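Local coordinates for penicillin-binding protein activator LpoB (Salmonella enterica subsp. enterica serovar Typhimurium, PDB 4Q6V) that probably regulates peptidoglycan synthesis as an outer-membrane lipoprotein that interacts with penicillin-binding protein 1B and is essential for its function, at residues K86-A91 with M118-G123. Residues are numbered along the deposited sequence; the frame is centred on the assembly and turned at random.
Sequences KAIGIA and MLVQTG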
ATOM      1  N   LYS A  86      -8.188  10.946  -4.200  1.00 31.37           N
ATOM      2  CA  LYS A  86      -8.023  10.121  -5.406  1.00 32.67           C
ATOM      3  C   LYS A  86      -8.038   8.631  -5.055  1.00 31.44           C
ATOM      4  O   LYS A  86      -8.605   7.827  -5.759  1.00 28.54           O
ATOM      5  CB  LYS A  86      -6.721  10.454  -6.119  1.00 32.79           C
ATOM      6  CG  LYS A  86      -6.752  11.762  -6.898  1.00 34.70           C
ATOM      7  CD  LYS A  86      -5.406  12.012  -7.560  1.00 33.33           C
ATOM      8  CE  LYS A  86      -5.294  13.441  -8.084  1.00 34.27           C
ATOM      9  NZ  LYS A  86      -4.028  13.606  -8.847  1.00 30.96           N
ATOM     10  N   ALA A  87      -7.435   8.265  -3.934  1.00 30.69           N
ATOM     11  CA  ALA A  87      -7.356   6.870  -3.518  1.00 28.84           C
ATOM     12  C   ALA A  87      -8.729   6.335  -3.142  1.00 27.87           C
ATOM     13  O   ALA A  87      -9.105   5.229  -3.514  1.00 27.87           O
ATOM     14  CB  ALA A  87      -6.357   6.706  -2.390  1.00 26.30           C
ATOM     15  N   ILE A  88      -9.517   7.133  -2.458  1.00 28.92           N
ATOM     16  CA  ILE A  88     -10.863   6.742  -2.075  1.00 32.84           C
ATOM     17  C   ILE A  88     -11.806   6.726  -3.288  1.00 31.87           C
ATOM     18  O   ILE A  88     -12.693   5.851  -3.396  1.00 26.98           O
ATOM     19  CB  ILE A  88     -11.449   7.677  -1.004  1.00 34.53           C
ATOM     20  CG1 ILE A  88     -10.630   7.554   0.260  1.00 42.98           C
ATOM     21  CG2 ILE A  88     -12.870   7.287  -0.649  1.00 37.62           C
ATOM     22  CD1 ILE A  88     -10.896   8.632   1.275  1.00 49.41           C
ATOM     23  N   GLY A  89     -11.653   7.734  -4.151  1.00 29.44           N
ATOM     24  CA  GLY A  89     -12.390   7.767  -5.417  1.00 28.85           C
ATOM     25  C   GLY A  89     -12.174   6.480  -6.188  1.00 26.24           C
ATOM     26  O   GLY A  89     -13.133   5.898  -6.684  1.00 26.53           O
ATOM     27  N   ILE A  90     -10.934   6.000  -6.245  1.00 23.16           N
ATOM     28  CA  ILE A  90     -10.593   4.795  -6.959  1.00 22.95           C
ATOM     29  C   ILE A  90     -11.080   3.564  -6.204  1.00 19.76           C
ATOM     30  O   ILE A  90     -11.662   2.658  -6.779  1.00 17.78           O
ATOM     31  CB  ILE A  90      -9.068   4.702  -7.252  1.00 26.26           C
ATOM     32  CG1 ILE A  90      -8.590   5.806  -8.193  1.00 25.81           C
ATOM     33  CG2 ILE A  90      -8.705   3.362  -7.887  1.00 27.86           C
ATOM     34  CD1 ILE A  90      -9.173   5.732  -9.572  1.00 29.33           C
ATOM     35  N   ALA A  91     -10.878   3.535  -4.888  1.00 18.71           N
ATOM     36  CA  ALA A  91     -11.255   2.411  -4.044  1.00 16.85           C
ATOM     37  C   ALA A  91     -12.716   2.129  -4.210  1.00 18.83           C
ATOM     38  O   ALA A  91     -13.137   0.960  -4.298  1.00 20.25           O
ATOM     39  CB  ALA A  91     -10.920   2.733  -2.606  1.00 17.71           C
HETATM   40  N   MSE A 118      -6.168   2.624   5.508  1.00 16.13           N
HETATM   41  CA  MSE A 118      -7.345   3.484   5.519  1.00 17.46           C
HETATM   42  C   MSE A 118      -8.584   2.675   5.269  1.00 16.48           C
HETATM   43  O   MSE A 118      -8.715   1.955   4.277  1.00 17.15           O
HETATM   44  CB  MSE A 118      -7.166   4.626   4.500  1.00 17.72           C
HETATM   45  CG  MSE A 118      -8.419   5.436   4.381  1.00 21.84           C
HETATM   46 SE   MSE A 118      -8.129   7.071   3.359  1.00 27.41          SE
HETATM   47  CE  MSE A 118      -8.397   6.251   1.595  1.00 27.59           C
ATOM     48  N   LEU A 119      -9.555   2.775   6.163  1.00 17.75           N
ATOM     49  CA  LEU A 119     -10.932   2.285   5.901  1.00 18.56           C
ATOM     50  C   LEU A 119     -11.653   3.146   4.878  1.00 18.47           C
ATOM     51  O   LEU A 119     -11.838   4.348   5.105  1.00 17.24           O
ATOM     52  CB  LEU A 119     -11.731   2.241   7.199  1.00 21.78           C
ATOM     53  CG  LEU A 119     -13.078   1.492   7.187  1.00 25.19           C
ATOM     54  CD1 LEU A 119     -12.851  -0.023   7.084  1.00 26.59           C
ATOM     55  CD2 LEU A 119     -13.881   1.834   8.449  1.00 26.95           C
ATOM     56  N   VAL A 120     -12.027   2.543   3.741  1.00 19.50           N
ATOM     57  CA  VAL A 120     -12.591   3.294   2.631  1.00 21.90           C
ATOM     58  C   VAL A 120     -13.910   3.966   3.000  1.00 21.33           C
ATOM     59  O   VAL A 120     -14.105   5.163   2.807  1.00 21.86           O
ATOM     60  CB  VAL A 120     -12.757   2.413   1.347  1.00 21.10           C
ATOM     61  CG1 VAL A 120     -13.569   3.117   0.284  1.00 20.74           C
ATOM     62  CG2 VAL A 120     -11.385   2.043   0.804  1.00 19.81           C
ATOM     63  N   GLN A 121     -14.792   3.173   3.585  1.00 24.74           N
ATOM     64  CA  GLN A 121     -16.095   3.649   4.020  1.00 28.01           C
ATOM     65  C   GLN A 121     -16.081   5.042   4.639  1.00 23.35           C
ATOM     66  O   GLN A 121     -16.907   5.887   4.304  1.00 20.09           O
ATOM     67  CB  GLN A 121     -16.719   2.620   4.968  1.00 37.87           C
ATOM     68  CG  GLN A 121     -18.047   3.058   5.567  1.00 48.69           C
ATOM     69  CD  GLN A 121     -19.191   2.800   4.639  1.00 56.24           C
ATOM     70  OE1 GLN A 121     -20.068   1.998   4.966  1.00 64.35           O
ATOM     71  NE2 GLN A 121     -19.177   3.463   3.481  1.00 62.93           N
ATOM     72  N   THR A 122     -15.140   5.292   5.535  1.00 20.94           N
ATOM     73  CA  THR A 122     -15.169   6.463   6.392  1.00 20.73           C
ATOM     74  C   THR A 122     -13.981   7.400   6.194  1.00 23.08           C
ATOM     75  O   THR A 122     -14.004   8.548   6.614  1.00 22.97           O
ATOM     76  CB  THR A 122     -15.189   6.063   7.870  1.00 21.29           C
ATOM     77  OG1 THR A 122     -13.973   5.385   8.229  1.00 24.17           O
ATOM     78  CG2 THR A 122     -16.381   5.146   8.100  1.00 20.13           C
ATOM     79  N   GLY A 123     -12.912   6.903   5.604  1.00 21.85           N
ATOM     80  CA  GLY A 123     -11.720   7.681   5.413  1.00 21.12           C
ATOM     81  C   GLY A 123     -10.738   7.661   6.561  1.00 21.12           C
ATOM     82  O   GLY A 123      -9.662   8.287   6.462  1.00 23.33           O
TER
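Ala91 and Val120 meet methyl to methyl: CB of Ala91 lies 3.5 Å from CG2 of Val120 and 3.9 Å from its CG1, so the alanine touches both branches of the valine. One turn earlier on the helix, Ile88 extends its ethyl arm to Met118, present as selenomethionine (the label introduced for the Sel-Met crystal), its terminal CD1 sitting 3.8 Å from SE of Met118. In the model the two side chains cross at about a right angle, but the position of the CE methyl, too close to the isoleucine, is doubtful. With CG anti to the backbone N (chi1 174°) and the next torsion also extended, Met118 reaches out from the strand toward the helix. The other branch of Ile88, CG2, stands 4.3 Å from CG1 of Val120, and CD1 is 4.3 Å from CA of Gly123. No hydrogen bond crosses this apolar interface. It packs helix 84-94 against the end of strand 112-119 and the turn leading into strand 125-132, within the mixed alpha-beta fold of the LpoB C-terminal domain. That turn is closed by a backbone hydrogen bond of 2.8 Å from Gly123 N to Leu119 O; at the positive phi of Gly123 (87°) a CB would be jammed against the carbonyl O of Thr122. Backbone hydrogen bonds join Met118 to Val99 in strand 98-106 and Val120 to Gln97 just ahead of it. The same strand supplies Tyr101, touched by Ala87 and Met118. Farther round the helix, Ile90 packs on Leu66 and Ala69 of helix 63-72.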